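Local coordinates for protein putative peptidyl-prolyl cis-trans isomerase Cbf2 (Campylobacter jejuni, PDB 3RFW) that probably catalyses the cis-trans isomerisation of peptidyl-prolyl bonds in proteins and belongs to the SurA-like chaperones, at residues A[106-111]-A[209-214]; A[111-116]-A[179-184]. One frame throughout, in Å; residues are numbered along the deposited sequence.

Interaction 1 of 2, residues A[106-111]-A[209-214]; sequences KYVKPA and QAKGQI
Gln209 meets Ala111 through its backbone: the carbonyl O of Gln209 receives a CA-H...O contact from Ala111 CA at 3.3 Å. Lys211 comes next, its CA making a second such contact with Lys109 O. With CG anti to its own N (chi1 -156°) and the chain extended beyond, Lys211 runs across Val108 until its CE lies 4.0 Å from Val108 CG2, so the aliphatic part of the lysine does the touching. Gly212 pairs with Lys109 as an antiparallel hydrogen-bonded pair. Gly212 N gives to Lys109 O at 2.8 Å, and Lys109 N returns a bond of 2.7 Å to Gly212 O. Gln213 stands opposite Val108 in the adjoining non-hydrogen-bonded pair, their side chains on the same face of the sheet. A bend at chi2 (70°) turns the amide of Gln213 toward the following residue, where NE2 donates almost straight to Ile214 O; NE2 also bonds Lys104 O. On the face of Lys109, water 1 accepts from Lys109 NZ and donates weakly to Gln213 O. Ile214 closes the walk: its N reaches Tyr107 O at 2.8 Å, its CB packs 4.2 Å from Tyr107 CB, and its CG1 comes within 3.7 Å of Lys109 NZ. Tyr107 and Ile214 both touch Val219 of helix 216-246, and Tyr107 centres an inverse gamma turn. What results is a short two-stranded antiparallel ribbon through which the chain enters and leaves a PpiC-type (parvulin) domain inserted between helical parts of a SurA-like chaperone.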
ATOM      1  N   LYS A 106     -13.252  21.203  16.985  1.00 51.04           N
ATOM      2  CA  LYS A 106     -13.066  20.229  15.891  1.00 51.65           C
ATOM      3  C   LYS A 106     -12.138  19.084  16.271  1.00 50.46           C
ATOM      4  O   LYS A 106     -12.101  18.072  15.579  1.00 51.85           O
ATOM      5  CB  LYS A 106     -12.551  20.912  14.614  1.00 53.97           C
ATOM      6  CG  LYS A 106     -13.495  21.962  14.046  1.00 58.96           C
ATOM      7  CD  LYS A 106     -12.736  23.031  13.280  1.00 66.54           C
ATOM      8  CE  LYS A 106     -13.649  24.181  12.884  1.00 68.34           C
ATOM      9  NZ  LYS A 106     -12.929  25.483  12.972  1.00 70.92           N
ATOM     10  N   TYR A 107     -11.360  19.261  17.339  1.00 47.75           N
ATOM     11  CA  TYR A 107     -10.534  18.184  17.895  1.00 48.12           C
ATOM     12  C   TYR A 107     -11.329  17.277  18.851  1.00 49.34           C
ATOM     13  O   TYR A 107     -11.050  17.205  20.053  1.00 48.19           O
ATOM     14  CB  TYR A 107      -9.294  18.757  18.592  1.00 45.69           C
ATOM     15  CG  TYR A 107      -8.226  19.179  17.610  1.00 50.58           C
ATOM     16  CD1 TYR A 107      -7.578  18.230  16.828  1.00 52.91           C
ATOM     17  CD2 TYR A 107      -7.950  20.531  17.371  1.00 51.08           C
ATOM     18  CE1 TYR A 107      -6.641  18.596  15.872  1.00 54.53           C
ATOM     19  CE2 TYR A 107      -7.007  20.915  16.411  1.00 54.05           C
ATOM     20  CZ  TYR A 107      -6.363  19.933  15.658  1.00 55.70           C
ATOM     21  OH  TYR A 107      -5.448  20.260  14.681  1.00 51.30           O
ATOM     22  N   VAL A 108     -12.332  16.605  18.300  1.00 49.29           N
ATOM     23  CA  VAL A 108     -13.213  15.762  19.080  1.00 52.34           C
ATOM     24  C   VAL A 108     -13.350  14.390  18.418  1.00 53.94           C
ATOM     25  O   VAL A 108     -13.321  14.284  17.192  1.00 55.38           O
ATOM     26  CB  VAL A 108     -14.619  16.395  19.203  1.00 51.09           C
ATOM     27  CG1 VAL A 108     -14.580  17.593  20.091  1.00 51.63           C
ATOM     28  CG2 VAL A 108     -15.159  16.775  17.842  1.00 52.96           C
ATOM     29  N   LYS A 109     -13.577  13.353  19.218  1.00 55.65           N
ATOM     30  CA  LYS A 109     -14.064  12.072  18.694  1.00 55.27           C
ATOM     31  C   LYS A 109     -15.581  12.049  18.741  1.00 56.21           C
ATOM     32  O   LYS A 109     -16.177  12.327  19.783  1.00 57.36           O
ATOM     33  CB  LYS A 109     -13.508  10.912  19.514  1.00 55.80           C
ATOM     34  CG  LYS A 109     -12.030  11.046  19.821  1.00 62.23           C
ATOM     35  CD  LYS A 109     -11.401   9.711  20.213  1.00 70.76           C
ATOM     36  CE  LYS A 109      -9.935   9.896  20.603  1.00 69.44           C
ATOM     37  NZ  LYS A 109      -9.785  10.818  21.771  1.00 70.20           N
ATOM     38  N   PRO A 110     -16.220  11.735  17.608  1.00 55.63           N
ATOM     39  CA  PRO A 110     -17.661  11.885  17.494  1.00 55.25           C
ATOM     40  C   PRO A 110     -18.389  10.789  18.250  1.00 54.60           C
ATOM     41  O   PRO A 110     -17.795   9.769  18.598  1.00 56.75           O
ATOM     42  CB  PRO A 110     -17.903  11.748  15.996  1.00 55.34           C
ATOM     43  CG  PRO A 110     -16.796  10.868  15.535  1.00 58.55           C
ATOM     44  CD  PRO A 110     -15.609  11.299  16.342  1.00 56.53           C
ATOM     45  N   ALA A 111     -19.646  11.040  18.580  1.00 54.28           N
ATOM     46  CA  ALA A 111     -20.427  10.103  19.380  1.00 53.13           C
ATOM     47  C   ALA A 111     -20.722   8.879  18.527  1.00 52.61           C
ATOM     48  O   ALA A 111     -21.013   9.004  17.339  1.00 52.85           O
ATOM     49  CB  ALA A 111     -21.714  10.758  19.834  1.00 52.23           C
ATOM     50  N   GLN A 209     -20.919   5.495  22.825  1.00 47.10           N
ATOM     51  CA  GLN A 209     -19.745   6.263  23.217  1.00 49.39           C
ATOM     52  C   GLN A 209     -20.078   7.728  23.040  1.00 46.67           C
ATOM     53  O   GLN A 209     -20.584   8.113  21.996  1.00 47.26           O
ATOM     54  CB  GLN A 209     -18.559   5.891  22.325  1.00 49.15           C
ATOM     55  CG  GLN A 209     -17.208   6.252  22.904  1.00 56.01           C
ATOM     56  CD  GLN A 209     -16.059   5.710  22.052  1.00 64.71           C
ATOM     57  OE1 GLN A 209     -15.635   6.344  21.077  1.00 69.02           O
ATOM     58  NE2 GLN A 209     -15.590   4.510  22.385  1.00 61.89           N
ATOM     59  N   ALA A 210     -19.902   8.519  24.089  1.00 45.81           N
ATOM     60  CA  ALA A 210     -20.184   9.957  23.999  1.00 46.38           C
ATOM     61  C   ALA A 210     -19.064  10.636  23.211  1.00 44.81           C
ATOM     62  O   ALA A 210     -17.922  10.185  23.227  1.00 44.36           O
ATOM     63  CB  ALA A 210     -20.305  10.581  25.396  1.00 44.22           C
ATOM     64  N   LYS A 211     -19.416  11.685  22.490  1.00 43.71           N
ATOM     65  CA  LYS A 211     -18.443  12.645  21.969  1.00 45.62           C
ATOM     66  C   LYS A 211     -17.295  12.840  22.963  1.00 45.60           C
ATOM     67  O   LYS A 211     -17.528  13.120  24.137  1.00 48.97           O
ATOM     68  CB  LYS A 211     -19.162  13.969  21.728  1.00 46.23           C
ATOM     69  CG  LYS A 211     -18.534  14.886  20.701  1.00 49.73           C
ATOM     70  CD  LYS A 211     -19.463  16.097  20.420  1.00 49.90           C
ATOM     71  CE  LYS A 211     -18.700  17.176  19.648  1.00 51.32           C
ATOM     72  NZ  LYS A 211     -19.410  18.480  19.599  1.00 50.30           N
ATOM     73  N   GLY A 212     -16.061  12.653  22.512  1.00 43.79           N
ATOM     74  CA  GLY A 212     -14.897  12.844  23.378  1.00 44.65           C
ATOM     75  C   GLY A 212     -14.021  13.996  22.906  1.00 45.80           C
ATOM     76  O   GLY A 212     -13.919  14.253  21.707  1.00 48.15           O
ATOM     77  N   GLN A 213     -13.487  14.753  23.853  1.00 44.28           N
ATOM     78  CA  GLN A 213     -12.579  15.850  23.556  1.00 44.24           C
ATOM     79  C   GLN A 213     -11.153  15.333  23.435  1.00 44.08           C
ATOM     80  O   GLN A 213     -10.611  14.764  24.378  1.00 42.43           O
ATOM     81  CB  GLN A 213     -12.650  16.899  24.660  1.00 43.84           C
ATOM     82  CG  GLN A 213     -11.690  18.100  24.473  1.00 45.97           C
ATOM     83  CD  GLN A 213     -12.114  19.002  23.326  1.00 45.14           C
ATOM     84  OE1 GLN A 213     -13.262  19.468  23.274  1.00 39.71           O
ATOM     85  NE2 GLN A 213     -11.223  19.173  22.350  1.00 41.91           N
ATOM     86  N   ILE A 214     -10.522  15.566  22.290  1.00 44.51           N
ATOM     87  CA  ILE A 214      -9.077  15.348  22.184  1.00 43.52           C
ATOM     88  C   ILE A 214      -8.277  16.436  22.881  1.00 44.75           C
ATOM     89  O   ILE A 214      -8.586  17.628  22.761  1.00 47.20           O
ATOM     90  CB  ILE A 214      -8.655  15.178  20.694  1.00 46.79           C
ATOM     91  CG1 ILE A 214      -9.463  14.038  20.065  1.00 41.26           C
ATOM     92  CG2 ILE A 214      -7.166  14.895  20.587  1.00 41.24           C
ATOM     93  CD1 ILE A 214      -9.457  13.994  18.534  1.00 53.25           C
TER
HETATM   94  O   HOH W   1     -11.556  12.122  23.802  1.00 71.13           O

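Interaction 2 of 2, residues A[111-116]-A[179-184]; sequences ARVQAK and DAAFAL
The Phe182 ring meets the strand in two ways, with Val113 CB over one face and the carbonyl group of Ala111 at the edge. Ala111 O lies 3.5 Å from Phe182 CZ, close to the ring plane, and the carbonyl carbon lies in that plane too, a position where the ring's edge would be expected to be weakly favourable to the oxygen. Ala111 also brings its methyl to the ring, CB standing 3.6 Å from Phe182 CE2. A chi1 of -81° swings the ring from the helix towards the strand, although the bond from CA to CB does not itself aim there. Val113 reaches both helix residues through CG1, which is held between the backbone N and the carbonyl carbon (chi1 59°), touches Phe182 CE1 at 3.9 Å and approaches Ala181 CB at 4.4 Å. Its CG2 lies against the helix backbone, 4.0 Å from Ala181 O. Apart from the two carbonyl contacts the packing is apolar, and both Val113 and Ala181 are buried. The axes of helix segment 179-183 and strand segment 112-116 pass 8.9 Å apart at 97°, nearly perpendicular, consistent with a contact limited to Ala181 and Phe182 and to residues 111-113. Around this point Val113 also packs on Phe168 of strand 164-168, while Arg112, pointing away from the helix, makes a cation-pi interaction with Trp167. Helix 175-183 thus lies across strand 108-120 in the four-stranded antiparallel sheet of the PpiC-type domain, and just beyond the helix Leu184 touches Ile203 of strand 199-213.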
ATOM      1  N   ALA A 111     -19.646  11.040  18.580  1.00 54.28           N
ATOM      2  CA  ALA A 111     -20.427  10.103  19.380  1.00 53.13           C
ATOM      3  C   ALA A 111     -20.722   8.879  18.527  1.00 52.61           C
ATOM      4  O   ALA A 111     -21.013   9.004  17.339  1.00 52.85           O
ATOM      5  CB  ALA A 111     -21.714  10.758  19.834  1.00 52.23           C
ATOM      6  N   ARG A 112     -20.642   7.697  19.121  1.00 50.50           N
ATOM      7  CA  ARG A 112     -20.937   6.473  18.387  1.00 49.88           C
ATOM      8  C   ARG A 112     -21.995   5.655  19.125  1.00 49.75           C
ATOM      9  O   ARG A 112     -22.102   5.712  20.359  1.00 48.52           O
ATOM     10  CB  ARG A 112     -19.671   5.628  18.226  1.00 49.62           C
ATOM     11  CG  ARG A 112     -18.675   6.157  17.200  1.00 57.99           C
ATOM     12  CD  ARG A 112     -17.220   5.873  17.602  1.00 67.08           C
ATOM     13  NE  ARG A 112     -16.762   4.522  17.253  1.00 75.77           N
ATOM     14  CZ  ARG A 112     -16.242   3.657  18.127  1.00 78.33           C
ATOM     15  NH1 ARG A 112     -16.151   3.983  19.411  1.00 79.81           N
ATOM     16  NH2 ARG A 112     -15.819   2.463  17.725  1.00 78.05           N
ATOM     17  N   VAL A 113     -22.692   4.811  18.378  1.00 48.73           N
ATOM     18  CA  VAL A 113     -23.538   3.788  18.971  1.00 48.85           C
ATOM     19  C   VAL A 113     -23.227   2.411  18.389  1.00 47.62           C
ATOM     20  O   VAL A 113     -22.793   2.288  17.243  1.00 48.09           O
ATOM     21  CB  VAL A 113     -25.012   4.100  18.756  1.00 48.86           C
ATOM     22  CG1 VAL A 113     -25.307   4.191  17.277  1.00 47.14           C
ATOM     23  CG2 VAL A 113     -25.872   3.014  19.394  1.00 52.83           C
ATOM     24  N   GLN A 114     -23.405   1.384  19.213  1.00 47.63           N
ATOM     25  CA  GLN A 114     -23.335   0.003  18.768  1.00 46.09           C
ATOM     26  C   GLN A 114     -24.726  -0.635  18.874  1.00 45.86           C
ATOM     27  O   GLN A 114     -25.254  -0.804  19.971  1.00 45.74           O
ATOM     28  CB  GLN A 114     -22.319  -0.763  19.633  1.00 46.88           C
ATOM     29  CG  GLN A 114     -22.000  -2.187  19.132  1.00 44.80           C
ATOM     30  CD  GLN A 114     -21.267  -3.056  20.164  1.00 47.67           C
ATOM     31  OE1 GLN A 114     -21.432  -2.898  21.373  1.00 47.13           O
ATOM     32  NE2 GLN A 114     -20.485  -4.010  19.675  1.00 52.90           N
ATOM     33  N   ALA A 115     -25.303  -1.037  17.745  1.00 46.66           N
ATOM     34  CA  ALA A 115     -26.706  -1.467  17.738  1.00 47.23           C
ATOM     35  C   ALA A 115     -26.959  -2.648  16.818  1.00 48.46           C
ATOM     36  O   ALA A 115     -26.184  -2.890  15.884  1.00 49.76           O
ATOM     37  CB  ALA A 115     -27.618  -0.301  17.371  1.00 45.81           C
ATOM     38  N   LYS A 116     -28.037  -3.379  17.088  1.00 47.32           N
ATOM     39  CA  LYS A 116     -28.616  -4.301  16.116  1.00 47.47           C
ATOM     40  C   LYS A 116     -29.958  -3.774  15.626  1.00 47.55           C
ATOM     41  O   LYS A 116     -30.610  -3.010  16.325  1.00 45.01           O
ATOM     42  CB  LYS A 116     -28.801  -5.695  16.751  1.00 48.63           C
ATOM     43  CG  LYS A 116     -27.476  -6.438  17.017  1.00 46.22           C
ATOM     44  CD  LYS A 116     -27.712  -7.794  17.646  1.00 44.08           C
ATOM     45  CE  LYS A 116     -26.502  -8.257  18.448  1.00 48.11           C
ATOM     46  NZ  LYS A 116     -26.788  -9.544  19.131  1.00 51.74           N
ATOM     47  N   ASP A 179     -31.460   9.038  14.612  1.00 56.32           N
ATOM     48  CA  ASP A 179     -32.174   9.694  15.697  1.00 57.09           C
ATOM     49  C   ASP A 179     -32.641   8.712  16.768  1.00 55.24           C
ATOM     50  O   ASP A 179     -32.382   8.906  17.956  1.00 56.57           O
ATOM     51  CB  ASP A 179     -33.373  10.500  15.166  1.00 58.67           C
ATOM     52  CG  ASP A 179     -32.957  11.835  14.529  1.00 62.17           C
ATOM     53  OD1 ASP A 179     -31.741  12.164  14.526  1.00 58.79           O
ATOM     54  OD2 ASP A 179     -33.854  12.543  14.014  1.00 65.53           O
ATOM     55  N   ALA A 180     -33.362   7.676  16.369  1.00 52.05           N
ATOM     56  CA  ALA A 180     -33.861   6.741  17.370  1.00 49.66           C
ATOM     57  C   ALA A 180     -32.724   6.007  18.096  1.00 47.47           C
ATOM     58  O   ALA A 180     -32.790   5.799  19.311  1.00 47.55           O
ATOM     59  CB  ALA A 180     -34.856   5.760  16.759  1.00 48.92           C
ATOM     60  N   ALA A 181     -31.661   5.667  17.365  1.00 45.96           N
ATOM     61  CA  ALA A 181     -30.599   4.838  17.924  1.00 46.11           C
ATOM     62  C   ALA A 181     -29.733   5.602  18.941  1.00 45.50           C
ATOM     63  O   ALA A 181     -29.325   5.048  19.962  1.00 44.68           O
ATOM     64  CB  ALA A 181     -29.732   4.237  16.817  1.00 46.01           C
ATOM     65  N   PHE A 182     -29.498   6.880  18.673  1.00 44.69           N
ATOM     66  CA  PHE A 182     -28.880   7.769  19.661  1.00 47.49           C
ATOM     67  C   PHE A 182     -29.748   8.094  20.877  1.00 46.86           C
ATOM     68  O   PHE A 182     -29.220   8.348  21.960  1.00 45.64           O
ATOM     69  CB  PHE A 182     -28.332   9.042  19.011  1.00 46.42           C
ATOM     70  CG  PHE A 182     -26.990   8.848  18.365  1.00 50.39           C
ATOM     71  CD1 PHE A 182     -26.883   8.191  17.154  1.00 54.46           C
ATOM     72  CD2 PHE A 182     -25.826   9.183  19.034  1.00 57.98           C
ATOM     73  CE1 PHE A 182     -25.640   7.975  16.570  1.00 59.02           C
ATOM     74  CE2 PHE A 182     -24.573   8.988  18.444  1.00 56.93           C
ATOM     75  CZ  PHE A 182     -24.487   8.397  17.209  1.00 59.06           C
ATOM     76  N   ALA A 183     -31.070   8.074  20.710  1.00 44.98           N
ATOM     77  CA  ALA A 183     -31.948   8.401  21.824  1.00 45.97           C
ATOM     78  C   ALA A 183     -32.063   7.289  22.857  1.00 47.39           C
ATOM     79  O   ALA A 183     -32.275   7.562  24.036  1.00 51.03           O
ATOM     80  CB  ALA A 183     -33.311   8.823  21.340  1.00 45.87           C
ATOM     81  N   LEU A 184     -31.898   6.039  22.433  1.00 46.49           N
ATOM     82  CA  LEU A 184     -32.130   4.903  23.311  1.00 46.89           C
ATOM     83  C   LEU A 184     -31.131   4.831  24.441  1.00 46.40           C
ATOM     84  O   LEU A 184     -29.982   5.252  24.299  1.00 48.54           O
ATOM     85  CB  LEU A 184     -32.075   3.581  22.533  1.00 46.04           C
ATOM     86  CG  LEU A 184     -33.189   3.362  21.500  1.00 49.51           C
ATOM     87  CD1 LEU A 184     -32.730   2.372  20.444  1.00 53.79           C
ATOM     88  CD2 LEU A 184     -34.479   2.887  22.178  1.00 45.18           C
TER

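How the interactions relate
Both interactions use strand 108-120, and they share Ala111, the last residue of 106-111 and the first of 111-116. Their centres are 15 Å apart. Interaction 1 joins the strand to its antiparallel neighbour 199-213 where the chain passes in and out of the PpiC-type domain; interaction 2 joins it to helix 175-183, which comes between the two strands in sequence. The 111-116 and 179-184 pairing therefore falls within the stretch of chain that interaction 1 brackets. A probable hydrogen bond of 2.7 Å from Gln209 N to Arg112 O carries the strand pairing onward from one site to the other, making the domain's sheet continuous with the ribbon that connects it to the helical part of the chaperone.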